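PDB 5NEC: TonB-dependent siderophore receptor from Pseudomonas aeruginosa 39016, which probably takes up iron-loaded siderophores, and drug conjugates built on them, across the outer membrane with energy supplied through TonB. Local coordinates for residues I121-Q126 and R190-K195; K152-G157 and A214-F219; N629-P634 and V669-Y674; Y604-L609 and T636-F641. One frame throughout, in Å; residues are numbered along the deposited sequence.

Contact 1 of 4, residues I121-Q126 and R190-K195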
loop_
_atom_site.group_PDB
_atom_site.type_symbol
_atom_site.label_atom_id
_atom_site.label_comp_id
_atom_site.label_asym_id
_atom_site.label_seq_id
_atom_site.Cartn_x
_atom_site.Cartn_y
_atom_site.Cartn_z
ATOM N N ILE A 121 -1.283 0.881 -9.918
ATOM C CA ILE A 121 -2.362 1.880 -9.778
ATOM C C ILE A 121 -3.201 2.132 -11.042
ATOM O O ILE A 121 -4.170 2.874 -10.950
ATOM C CB ILE A 121 -1.855 3.248 -9.200
ATOM C CG1 ILE A 121 -0.702 3.861 -10.017
ATOM C CG2 ILE A 121 -1.407 3.081 -7.764
ATOM C CD1 ILE A 121 -1.091 4.401 -11.378
ATOM N N PHE A 122 -2.856 1.529 -12.194
ATOM C CA PHE A 122 -3.556 1.808 -13.474
ATOM C C PHE A 122 -5.073 1.612 -13.398
ATOM O O PHE A 122 -5.802 2.356 -14.037
ATOM C CB PHE A 122 -2.981 1.014 -14.679
ATOM C CG PHE A 122 -3.537 -0.399 -14.836
ATOM C CD1 PHE A 122 -3.121 -1.431 -13.990
ATOM C CD2 PHE A 122 -4.449 -0.701 -15.833
ATOM C CE1 PHE A 122 -3.614 -2.721 -14.123
ATOM C CE2 PHE A 122 -4.955 -1.995 -15.968
ATOM C CZ PHE A 122 -4.532 -3.012 -15.120
ATOM N N ASN A 123 -5.544 0.653 -12.595
ATOM C CA ASN A 123 -6.981 0.398 -12.448
ATOM C C ASN A 123 -7.655 1.110 -11.264
ATOM O O ASN A 123 -8.801 0.801 -10.947
ATOM C CB ASN A 123 -7.225 -1.110 -12.352
ATOM C CG ASN A 123 -8.656 -1.500 -12.710
ATOM O OD1 ASN A 123 -9.235 -1.002 -13.692
ATOM N ND2 ASN A 123 -9.239 -2.386 -11.903
ATOM N N LEU A 124 -6.985 2.076 -10.630
ATOM C CA LEU A 124 -7.546 2.735 -9.435
ATOM C C LEU A 124 -8.054 4.156 -9.685
ATOM O O LEU A 124 -7.471 4.920 -10.445
ATOM C CB LEU A 124 -6.519 2.758 -8.301
ATOM C CG LEU A 124 -5.955 1.404 -7.850
ATOM C CD1 LEU A 124 -5.019 1.596 -6.675
ATOM C CD2 LEU A 124 -7.062 0.417 -7.505
ATOM N N GLU A 125 -9.149 4.487 -9.015
ATOM C CA GLU A 125 -9.743 5.820 -9.020
ATOM C C GLU A 125 -9.096 6.658 -7.924
ATOM O O GLU A 125 -8.717 7.810 -8.151
ATOM C CB GLU A 125 -11.255 5.705 -8.769
ATOM C CG GLU A 125 -12.067 6.959 -9.050
ATOM C CD GLU A 125 -12.173 7.308 -10.531
ATOM O OE1 GLU A 125 -12.154 6.397 -11.405
ATOM O OE2 GLU A 125 -12.300 8.521 -10.810
ATOM N N GLN A 126 -8.978 6.063 -6.735
ATOM C CA GLN A 126 -8.421 6.733 -5.564
ATOM C C GLN A 126 -8.013 5.718 -4.488
ATOM O O GLN A 126 -8.422 4.557 -4.522
ATOM C CB GLN A 126 -9.431 7.739 -4.979
ATOM C CG GLN A 126 -10.677 7.080 -4.410
ATOM C CD GLN A 126 -11.847 8.039 -4.205
ATOM O OE1 GLN A 126 -12.031 9.021 -4.937
ATOM N NE2 GLN A 126 -12.648 7.752 -3.188
ATOM N N ARG A 190 -16.117 -1.234 -19.858
ATOM C CA ARG A 190 -14.870 -0.508 -19.653
ATOM C C ARG A 190 -13.692 -1.455 -19.744
ATOM O O ARG A 190 -13.754 -2.570 -19.226
ATOM C CB ARG A 190 -14.884 0.202 -18.305
ATOM C CG ARG A 190 -13.715 1.141 -18.084
ATOM C CD ARG A 190 -13.958 2.014 -16.866
ATOM N NE ARG A 190 -12.959 3.072 -16.740
ATOM C CZ ARG A 190 -12.983 4.027 -15.814
ATOM N NH1 ARG A 190 -13.960 4.079 -14.903
ATOM N NH2 ARG A 190 -12.018 4.939 -15.790
ATOM N N LEU A 191 -12.630 -1.017 -20.411
ATOM C CA LEU A 191 -11.411 -1.810 -20.520
ATOM C C LEU A 191 -10.232 -0.929 -20.143
ATOM O O LEU A 191 -10.082 0.155 -20.710
ATOM C CB LEU A 191 -11.254 -2.326 -21.942
ATOM C CG LEU A 191 -10.077 -3.264 -22.214
ATOM C CD1 LEU A 191 -10.124 -4.494 -21.306
ATOM C CD2 LEU A 191 -10.021 -3.656 -23.688
ATOM N N ASN A 192 -9.437 -1.371 -19.163
ATOM C CA ASN A 192 -8.156 -0.742 -18.819
ATOM C C ASN A 192 -7.033 -1.706 -19.175
ATOM O O ASN A 192 -7.056 -2.860 -18.760
ATOM C CB ASN A 192 -8.077 -0.387 -17.333
ATOM C CG ASN A 192 -8.646 0.973 -17.036
ATOM O OD1 ASN A 192 -7.915 1.959 -16.977
ATOM N ND2 ASN A 192 -9.963 1.046 -16.875
ATOM N N LEU A 193 -6.056 -1.214 -19.932
ATOM C CA LEU A 193 -4.894 -1.983 -20.339
ATOM C C LEU A 193 -3.618 -1.320 -19.854
ATOM O O LEU A 193 -3.562 -0.097 -19.770
ATOM C CB LEU A 193 -4.852 -2.064 -21.856
ATOM C CG LEU A 193 -6.026 -2.754 -22.528
ATOM C CD1 LEU A 193 -5.800 -2.735 -24.026
ATOM C CD2 LEU A 193 -6.220 -4.180 -22.007
ATOM N N LEU A 194 -2.594 -2.137 -19.587
ATOM C CA LEU A 194 -1.291 -1.652 -19.102
ATOM C C LEU A 194 -0.134 -2.470 -19.661
ATOM O O LEU A 194 -0.185 -3.679 -19.671
ATOM C CB LEU A 194 -1.228 -1.701 -17.566
ATOM C CG LEU A 194 0.159 -1.511 -16.930
ATOM C CD1 LEU A 194 0.649 -0.086 -17.118
ATOM C CD2 LEU A 194 0.153 -1.860 -15.457
ATOM N N LYS A 195 0.923 -1.791 -20.089
ATOM C CA LYS A 195 2.219 -2.420 -20.359
ATOM C C LYS A 195 3.286 -1.508 -19.758
ATOM O O LYS A 195 3.322 -0.315 -20.081
ATOM C CB LYS A 195 2.417 -2.584 -21.862
ATOM C CG LYS A 195 3.681 -3.323 -22.284
ATOM C CD LYS A 195 3.752 -3.398 -23.811
ATOM C CE LYS A 195 5.081 -3.912 -24.325
ATOM N NZ LYS A 195 5.368 -5.262 -23.774
#
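F122 and N123 face L194 and N192 from a type I beta turn, I121 to L124, closed by the 2.9 Å bond from L124 N to I121 O. The strand 190-195 runs past this turn without pairing with it: the CA atoms of N123 and N192, nearest in register, stay 6.6 Å apart, so side chains, chiefly F122, fill the gap. With chi1 at 85°, its CG sits between the backbone N and the carbonyl carbon, and the ring is laid against the strand. L194 CB stands over one ring face, 3.8 Å from the centroid and 13° off its normal, a CH-pi contact, while L194 CD2 reaches F122 CD1 at 3.6 Å; N123 CB backs the opposite face. This is plug meeting wall in a TonB-dependent receptor: the turn belongs to the plug domain and 190-195 to a barrel strand, whose alternate residues R190, N192 and L194 point toward it. A flat phenyl suits a slot between the L194 side chain and N123 CB, and its edge meets N192 O, 3.6 Å from F122 CE2. The N192 amide is turned 61° from the ring plane. K152 NZ hydrogen-bonds F122 O and, weakly, N192 OD1.

Contact 2 of 4, residues K152-G157 and A214-F219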
loop_
_atom_site.group_PDB
_atom_site.type_symbol
_atom_site.label_atom_id
_atom_site.label_comp_id
_atom_site.label_asym_id
_atom_site.label_seq_id
_atom_site.Cartn_x
_atom_site.Cartn_y
_atom_site.Cartn_z
ATOM N N LYS A 152 -11.483 1.458 -10.756
ATOM C CA LYS A 152 -12.219 2.013 -11.890
ATOM C C LYS A 152 -13.275 0.990 -12.326
ATOM O O LYS A 152 -12.941 -0.170 -12.524
ATOM C CB LYS A 152 -11.273 2.284 -13.049
ATOM C CG LYS A 152 -10.344 3.448 -12.805
ATOM C CD LYS A 152 -9.335 3.507 -13.932
ATOM C CE LYS A 152 -8.283 4.561 -13.687
ATOM N NZ LYS A 152 -7.466 4.652 -14.926
ATOM N N GLN A 153 -14.536 1.422 -12.416
ATOM C CA GLN A 153 -15.661 0.592 -12.876
ATOM C C GLN A 153 -16.256 1.212 -14.136
ATOM O O GLN A 153 -16.164 2.428 -14.349
ATOM C CB GLN A 153 -16.781 0.506 -11.814
ATOM C CG GLN A 153 -16.432 -0.233 -10.529
ATOM C CD GLN A 153 -16.156 -1.727 -10.724
ATOM O OE1 GLN A 153 -16.734 -2.380 -11.596
ATOM N NE2 GLN A 153 -15.263 -2.267 -9.911
ATOM N N ALA A 154 -16.876 0.365 -14.957
ATOM C CA ALA A 154 -17.676 0.842 -16.085
ATOM C C ALA A 154 -18.840 1.632 -15.530
ATOM O O ALA A 154 -19.412 1.259 -14.501
ATOM C CB ALA A 154 -18.169 -0.312 -16.941
ATOM N N LYS A 155 -19.139 2.741 -16.193
ATOM C CA LYS A 155 -20.101 3.720 -15.696
ATOM C C LYS A 155 -20.708 4.484 -16.871
ATOM O O LYS A 155 -20.363 4.209 -18.036
ATOM C CB LYS A 155 -19.405 4.672 -14.734
ATOM C CG LYS A 155 -18.272 5.472 -15.363
ATOM C CD LYS A 155 -17.497 6.271 -14.323
ATOM C CE LYS A 155 -16.438 7.141 -14.988
ATOM N NZ LYS A 155 -15.823 8.097 -14.030
ATOM N N ALA A 156 -21.607 5.427 -16.582
ATOM C CA ALA A 156 -22.182 6.278 -17.633
ATOM C C ALA A 156 -21.117 7.194 -18.229
ATOM O O ALA A 156 -20.177 7.582 -17.538
ATOM C CB ALA A 156 -23.333 7.099 -17.082
ATOM N N GLY A 157 -21.263 7.526 -19.505
ATOM C CA GLY A 157 -20.279 8.335 -20.237
ATOM C C GLY A 157 -19.634 7.538 -21.359
ATOM O O GLY A 157 -19.643 6.305 -21.341
ATOM N N ALA A 214 -7.950 -5.169 -17.396
ATOM C CA ALA A 214 -9.051 -5.012 -16.449
ATOM C C ALA A 214 -10.331 -4.719 -17.205
ATOM O O ALA A 214 -10.648 -3.567 -17.461
ATOM C CB ALA A 214 -8.745 -3.896 -15.457
ATOM N N PRO A 215 -11.055 -5.765 -17.602
ATOM C CA PRO A 215 -12.380 -5.543 -18.192
ATOM C C PRO A 215 -13.448 -5.393 -17.128
ATOM O O PRO A 215 -13.322 -5.959 -16.054
ATOM C CB PRO A 215 -12.630 -6.812 -18.989
ATOM C CG PRO A 215 -11.833 -7.859 -18.268
ATOM C CD PRO A 215 -10.608 -7.160 -17.743
ATOM N N SER A 216 -14.503 -4.657 -17.460
ATOM C CA SER A 216 -15.577 -4.349 -16.544
ATOM C C SER A 216 -16.903 -4.104 -17.316
ATOM O O SER A 216 -16.910 -3.482 -18.380
ATOM C CB SER A 216 -15.181 -3.119 -15.760
ATOM O OG SER A 216 -16.067 -2.904 -14.701
ATOM N N LEU A 217 -18.002 -4.631 -16.785
ATOM C CA LEU A 217 -19.341 -4.489 -17.361
ATOM C C LEU A 217 -20.285 -4.060 -16.273
ATOM O O LEU A 217 -20.270 -4.637 -15.206
ATOM C CB LEU A 217 -19.851 -5.821 -17.886
ATOM C CG LEU A 217 -19.345 -6.276 -19.248
ATOM C CD1 LEU A 217 -19.781 -7.703 -19.512
ATOM C CD2 LEU A 217 -19.881 -5.376 -20.350
ATOM N N THR A 218 -21.122 -3.069 -16.544
ATOM C CA THR A 218 -22.131 -2.658 -15.587
ATOM C C THR A 218 -23.484 -2.563 -16.314
ATOM O O THR A 218 -23.536 -2.192 -17.491
ATOM C CB THR A 218 -21.709 -1.348 -14.899
ATOM O OG1 THR A 218 -22.370 -1.246 -13.639
ATOM C CG2 THR A 218 -22.064 -0.119 -15.757
ATOM N N PHE A 219 -24.560 -2.947 -15.624
ATOM C CA PHE A 219 -25.916 -3.014 -16.196
ATOM C C PHE A 219 -26.883 -2.346 -15.254
ATOM O O PHE A 219 -26.683 -2.356 -14.039
ATOM C CB PHE A 219 -26.392 -4.462 -16.388
ATOM C CG PHE A 219 -25.520 -5.297 -17.296
ATOM C CD1 PHE A 219 -24.464 -6.038 -16.789
ATOM C CD2 PHE A 219 -25.789 -5.374 -18.643
ATOM C CE1 PHE A 219 -23.661 -6.804 -17.631
ATOM C CE2 PHE A 219 -25.009 -6.143 -19.493
ATOM C CZ PHE A 219 -23.933 -6.848 -18.995
#
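A154 presses its methyl group toward the barrel strand 214-219, between the side chains of S216 and T218. The segment 152-157 is the connection from the plug strand 146-151 to the first barrel strand, 159-167, of this TonB-dependent receptor, and here it lies along the wall in an irregular, mostly extended form. S216 and T218, two residues apart on the strand, both point toward it, whereas L217 between them points away. A small residue suits position 154: its CB comes within 3.7 Å of S216 O, so the linker can lie close to the strand, and the CA atoms of A154 and S216 are 5.6 Å apart.

On one flank stands S216. Its OG, anti to the backbone N (chi1 -170°), accepts a weak hydrogen bond from A154 N, long at 3.4 Å but nearly straight at 165°. Q153 bends at chi2 (-65°), which brings its amide back over the strand and sets OE1 3.2 Å from S216 OG. The serine hydroxyl is also hydrogen-bonded to S230 OG on the next strand, so it is shared between the linker and the wall.

On the other flank, T218 turns its two branches to different tasks. OG1 pairs with T228 OG1, again on strand 225-238, and leaves the methyl to meet the linker. A beta-branched residue thus serves both neighbours at once. Further along, K155 O and G157 N are held by N179 and E181 of strand 172-182. The closest approach of the threonine is made by its methyl carbon, T218 CG2, 3.2 Å from A154 O.

Contact 3 of 4, residues N629-P634 and V669-Y674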
loop_
_atom_site.group_PDB
_atom_site.type_symbol
_atom_site.label_atom_id
_atom_site.label_comp_id
_atom_site.label_asym_id
_atom_site.label_seq_id
_atom_site.Cartn_x
_atom_site.Cartn_y
_atom_site.Cartn_z
ATOM N N ASN A 629 12.324 -3.189 26.579
ATOM C CA ASN A 629 11.490 -2.200 27.282
ATOM C C ASN A 629 12.034 -0.787 27.028
ATOM O O ASN A 629 13.200 -0.519 27.305
ATOM C CB ASN A 629 11.477 -2.489 28.789
ATOM C CG ASN A 629 10.113 -2.287 29.417
ATOM O OD1 ASN A 629 9.408 -1.327 29.136
ATOM N ND2 ASN A 629 9.732 -3.219 30.268
ATOM N N GLY A 630 11.202 0.091 26.464
ATOM C CA GLY A 630 11.600 1.472 26.132
ATOM C C GLY A 630 12.061 1.718 24.698
ATOM O O GLY A 630 12.372 2.857 24.335
ATOM N N ASN A 631 12.120 0.666 23.882
ATOM C CA ASN A 631 12.486 0.801 22.478
ATOM C C ASN A 631 11.319 1.307 21.620
ATOM O O ASN A 631 10.145 1.061 21.931
ATOM C CB ASN A 631 12.995 -0.536 21.935
ATOM C CG ASN A 631 14.293 -0.984 22.604
ATOM O OD1 ASN A 631 14.821 -0.308 23.477
ATOM N ND2 ASN A 631 14.806 -2.123 22.186
ATOM N N GLU A 632 11.662 2.026 20.551
ATOM C CA GLU A 632 10.698 2.443 19.523
ATOM C C GLU A 632 10.232 1.262 18.661
ATOM O O GLU A 632 10.936 0.266 18.519
ATOM C CB GLU A 632 11.309 3.521 18.619
ATOM C CG GLU A 632 11.535 4.847 19.331
ATOM C CD GLU A 632 12.261 5.877 18.488
ATOM O OE1 GLU A 632 11.931 5.990 17.287
ATOM O OE2 GLU A 632 13.149 6.572 19.031
ATOM N N MET A 633 9.044 1.389 18.081
ATOM C CA MET A 633 8.491 0.359 17.190
ATOM C C MET A 633 9.285 0.427 15.894
ATOM O O MET A 633 9.634 1.530 15.460
ATOM C CB MET A 633 7.022 0.623 16.850
ATOM C CG MET A 633 6.050 0.585 18.017
ATOM S SD MET A 633 5.690 -1.029 18.679
ATOM C CE MET A 633 4.688 -1.705 17.359
ATOM N N PRO A 634 9.570 -0.736 15.271
ATOM C CA PRO A 634 10.221 -0.684 13.960
ATOM C C PRO A 634 9.308 -0.066 12.903
ATOM O O PRO A 634 8.104 -0.019 13.088
ATOM C CB PRO A 634 10.502 -2.166 13.643
ATOM C CG PRO A 634 9.519 -2.935 14.473
ATOM C CD PRO A 634 9.328 -2.121 15.717
ATOM N N VAL A 669 12.679 -4.568 16.521
ATOM C CA VAL A 669 12.225 -4.243 17.890
ATOM C C VAL A 669 13.412 -3.918 18.806
ATOM O O VAL A 669 13.285 -3.070 19.677
ATOM C CB VAL A 669 11.355 -5.354 18.553
ATOM C CG1 VAL A 669 10.032 -5.497 17.824
ATOM C CG2 VAL A 669 12.075 -6.700 18.623
ATOM N N GLY A 670 14.552 -4.581 18.592
ATOM C CA GLY A 670 15.762 -4.322 19.368
ATOM C C GLY A 670 16.462 -2.988 19.101
ATOM O O GLY A 670 17.355 -2.615 19.852
ATOM N N ASN A 671 16.079 -2.292 18.026
ATOM C CA ASN A 671 16.613 -0.968 17.665
ATOM C C ASN A 671 18.137 -0.983 17.414
ATOM O O ASN A 671 18.822 0.002 17.710
ATOM C CB ASN A 671 16.255 0.109 18.713
ATOM C CG ASN A 671 14.763 0.460 18.775
ATOM O OD1 ASN A 671 14.411 1.459 19.394
ATOM N ND2 ASN A 671 13.893 -0.343 18.173
ATOM N N THR A 672 18.643 -2.089 16.853
ATOM C CA THR A 672 20.079 -2.270 16.545
ATOM C C THR A 672 20.444 -1.933 15.101
ATOM O O THR A 672 21.632 -1.811 14.776
ATOM C CB THR A 672 20.556 -3.711 16.836
ATOM O OG1 THR A 672 19.954 -4.638 15.918
ATOM C CG2 THR A 672 20.211 -4.122 18.266
ATOM N N VAL A 673 19.439 -1.802 14.236
ATOM C CA VAL A 673 19.665 -1.397 12.837
ATOM C C VAL A 673 18.627 -0.362 12.419
ATOM O O VAL A 673 17.511 -0.330 12.952
ATOM C CB VAL A 673 19.651 -2.593 11.852
ATOM C CG1 VAL A 673 20.774 -3.563 12.179
ATOM C CG2 VAL A 673 18.303 -3.320 11.842
ATOM N N TYR A 674 19.010 0.496 11.481
ATOM C CA TYR A 674 18.171 1.625 11.097
ATOM C C TYR A 674 18.600 2.176 9.753
ATOM O O TYR A 674 19.694 1.870 9.283
ATOM C CB TYR A 674 18.221 2.737 12.171
ATOM C CG TYR A 674 19.430 3.647 12.111
ATOM C CD1 TYR A 674 20.620 3.290 12.730
ATOM C CD2 TYR A 674 19.373 4.877 11.452
ATOM C CE1 TYR A 674 21.738 4.128 12.702
ATOM C CE2 TYR A 674 20.462 5.718 11.399
ATOM C CZ TYR A 674 21.642 5.349 12.031
ATOM O OH TYR A 674 22.721 6.194 11.962
#
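N671 and N631 bring their side-chain amides together where two loops meet at the end of the barrel of this TonB-dependent receptor, one joining strands 596-609 and 639-650, the other joining 653-666 and 674-688. Neither segment is regular here, apart from the start of a strand at Y674, so asparagine amides do the work that sheet pairing does in the wall.

Hydrogen bonds come first. The N671 amide binds the backbone of a single residue, E632, at both ends: N671 OD1 accepts from E632 N at 3.0 Å, with a bent N-H...O angle of 136°, and N671 ND2 donates to E632 O, also at 3.0 Å but almost straight at 174°. With a donor and an acceptor side by side, asparagine matches the N-H and C=O of one residue, much as a neighbouring strand would. N671 ND2 also bonds to D668 O in its own loop, so two acceptors fix the rotation of the amide. In the reverse direction, N631 ND2 donates a hydrogen bond to V669 O at 3.1 Å, meeting a lone pair in the carbonyl plane.

Stacking comes next. The two side chains run antiparallel with their amides stacked, the planes 27° apart, and N631 CB lies 3.5 Å from N671 OD1. Both have CG beside the backbone N and anti to the carbonyl carbon, while the backbone of N671 lies in the left-handed region, its CB pointing toward the 629-634 loop.

Apolar contact is slight: V669 lies next to P634, with P634 CD 4.0 Å from V669 CG1.

Contact 4 of 4, residues Y604-L609 and T636-F641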
loop_
_atom_site.group_PDB
_atom_site.type_symbol
_atom_site.label_atom_id
_atom_site.label_comp_id
_atom_site.label_asym_id
_atom_site.label_seq_id
_atom_site.Cartn_x
_atom_site.Cartn_y
_atom_site.Cartn_z
ATOM N N TYR A 604 3.417 12.830 13.619
ATOM C CA TYR A 604 4.281 12.621 14.759
ATOM C C TYR A 604 3.842 11.326 15.428
ATOM O O TYR A 604 2.684 11.185 15.804
ATOM C CB TYR A 604 4.180 13.791 15.748
ATOM C CG TYR A 604 4.944 13.576 17.041
ATOM C CD1 TYR A 604 6.318 13.801 17.110
ATOM C CD2 TYR A 604 4.284 13.131 18.197
ATOM C CE1 TYR A 604 7.018 13.593 18.298
ATOM C CE2 TYR A 604 4.970 12.921 19.389
ATOM C CZ TYR A 604 6.334 13.172 19.434
ATOM O OH TYR A 604 7.023 12.962 20.598
ATOM N N LEU A 605 4.767 10.385 15.574
ATOM C CA LEU A 605 4.485 9.086 16.158
ATOM C C LEU A 605 5.509 8.836 17.247
ATOM O O LEU A 605 6.684 8.611 16.969
ATOM C CB LEU A 605 4.573 8.007 15.080
ATOM C CG LEU A 605 3.562 8.146 13.935
ATOM C CD1 LEU A 605 3.866 7.175 12.806
ATOM C CD2 LEU A 605 2.147 7.926 14.444
ATOM N N ASP A 606 5.063 8.938 18.492
ATOM C CA ASP A 606 5.884 8.595 19.642
ATOM C C ASP A 606 5.477 7.190 20.025
ATOM O O ASP A 606 4.404 6.996 20.581
ATOM C CB ASP A 606 5.628 9.574 20.789
ATOM C CG ASP A 606 6.332 9.188 22.062
ATOM O OD1 ASP A 606 7.440 8.628 22.000
ATOM O OD2 ASP A 606 5.774 9.457 23.140
ATOM N N SER A 607 6.325 6.215 19.718
ATOM C CA SER A 607 6.017 4.810 19.957
ATOM C C SER A 607 6.967 4.179 20.961
ATOM O O SER A 607 8.093 4.616 21.106
ATOM C CB SER A 607 6.037 4.044 18.639
ATOM O OG SER A 607 7.356 3.838 18.163
ATOM N N GLU A 608 6.494 3.142 21.641
ATOM C CA GLU A 608 7.243 2.503 22.712
ATOM C C GLU A 608 6.819 1.065 22.949
ATOM O O GLU A 608 5.633 0.762 22.890
ATOM C CB GLU A 608 7.066 3.290 24.016
ATOM C CG GLU A 608 7.968 2.795 25.150
ATOM C CD GLU A 608 7.978 3.677 26.392
ATOM O OE1 GLU A 608 7.507 4.834 26.348
ATOM O OE2 GLU A 608 8.495 3.225 27.433
ATOM N N LEU A 609 7.793 0.196 23.227
ATOM C CA LEU A 609 7.529 -1.127 23.825
ATOM C C LEU A 609 7.660 -1.034 25.351
ATOM O O LEU A 609 8.654 -0.496 25.836
ATOM C CB LEU A 609 8.500 -2.175 23.284
ATOM C CG LEU A 609 8.325 -2.548 21.803
ATOM C CD1 LEU A 609 9.499 -3.394 21.300
ATOM C CD2 LEU A 609 6.985 -3.257 21.561
ATOM N N THR A 636 8.525 2.882 11.996
ATOM C CA THR A 636 7.663 3.906 12.583
ATOM C C THR A 636 8.470 5.193 12.713
ATOM O O THR A 636 9.061 5.432 13.745
ATOM C CB THR A 636 7.155 3.455 13.973
ATOM O OG1 THR A 636 6.581 2.145 13.865
ATOM C CG2 THR A 636 6.104 4.430 14.524
ATOM N N PRO A 637 8.513 6.021 11.658
ATOM C CA PRO A 637 9.265 7.274 11.763
ATOM C C PRO A 637 8.581 8.206 12.741
ATOM O O PRO A 637 7.361 8.355 12.714
ATOM C CB PRO A 637 9.208 7.853 10.344
ATOM C CG PRO A 637 7.989 7.246 9.729
ATOM C CD PRO A 637 7.840 5.887 10.356
ATOM N N LYS A 638 9.373 8.805 13.609
ATOM C CA LYS A 638 8.861 9.671 14.651
ATOM C C LYS A 638 8.223 10.909 14.027
ATOM O O LYS A 638 7.149 11.301 14.434
ATOM C CB LYS A 638 9.998 10.049 15.606
ATOM C CG LYS A 638 9.557 10.648 16.918
ATOM C CD LYS A 638 10.766 10.846 17.808
ATOM C CE LYS A 638 10.388 11.529 19.113
ATOM N NZ LYS A 638 9.609 10.613 19.989
ATOM N N ASN A 639 8.906 11.495 13.047
ATOM C CA ASN A 639 8.452 12.644 12.267
ATOM C C ASN A 639 8.382 12.322 10.763
ATOM O O ASN A 639 9.308 11.737 10.199
ATOM C CB ASN A 639 9.446 13.787 12.443
ATOM C CG ASN A 639 9.460 14.336 13.856
ATOM O OD1 ASN A 639 8.443 14.814 14.354
ATOM N ND2 ASN A 639 10.602 14.272 14.506
ATOM N N SER A 640 7.299 12.716 10.102
ATOM C CA SER A 640 7.289 12.717 8.637
ATOM C C SER A 640 6.408 13.829 8.113
ATOM O O SER A 640 5.463 14.258 8.773
ATOM C CB SER A 640 6.874 11.341 8.069
ATOM O OG SER A 640 5.779 10.777 8.779
ATOM N N PHE A 641 6.760 14.317 6.936
ATOM C CA PHE A 641 6.101 15.461 6.337
ATOM C C PHE A 641 6.037 15.230 4.828
ATOM O O PHE A 641 7.047 14.887 4.199
ATOM C CB PHE A 641 6.883 16.753 6.697
ATOM C CG PHE A 641 6.414 17.997 5.964
ATOM C CD1 PHE A 641 6.878 18.291 4.679
ATOM C CD2 PHE A 641 5.512 18.881 6.562
ATOM C CE1 PHE A 641 6.449 19.428 4.009
ATOM C CE2 PHE A 641 5.079 20.027 5.889
ATOM C CZ PHE A 641 5.550 20.300 4.610
#
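K638 lies alongside Y604 and D606, its long chain running the same way as both. K638 NZ ends 3.6 Å from D606 OD1 in a salt bridge, and 3.5 Å from Y604 OH, while K638 CE passes 4.0 Å from Y604 CE1. An aliphatic chain with a charged tip suits this place, its methylenes against a ring and its ammonium between polar ends. It gets there by holding CG anti to the backbone N (chi1 -165°) and bending at chi4. The main chains are joined by a hydrogen bond from L605 N to K638 O, 2.8 Å, and by a CA-H...O contact from K638 CA to L605 O at 3.4 Å. At the edge of the Y604 ring, in its plane, N639 OD1 lies 3.6 Å from CD1; that amide is positioned by Y602 OH at OD1 and D663 at ND2.

L605, a buried leucine, packs its apolar CB against T636 CG2 at 3.9 Å, and the same methyl meets S607. The threonine hydroxyl is occupied by P634 O and the serine hydroxyl by M633 N. Y604 and N639 form an antiparallel, non-hydrogen-bonded pair at the start of strand 639-650, which runs beside 596-609 in the wall of a transmembrane beta-barrel.

Two pairs of neighbouring contacts lie on opposite sides of the chain's centre. Contacts 1 and 2, centres about 11 Å apart, share the adjacent strands 187-200 and 206-219, and their segments alternate along the chain; N123 O to K152 N and R190 N to S216 O, both 2.8 Å, probably hydrogen-bond them together. They join the plug and the connection after it to the early barrel strands. Contacts 3 and 4, centres about 12 Å apart, also alternate, and are joined through L609 with G630 and N631; both belong to the late barrel. The pairs follow in series, contacts 1 and 3 being about 39 Å apart between centres, so plug-to-wall contacts and late-barrel contacts lie far apart in one barrel.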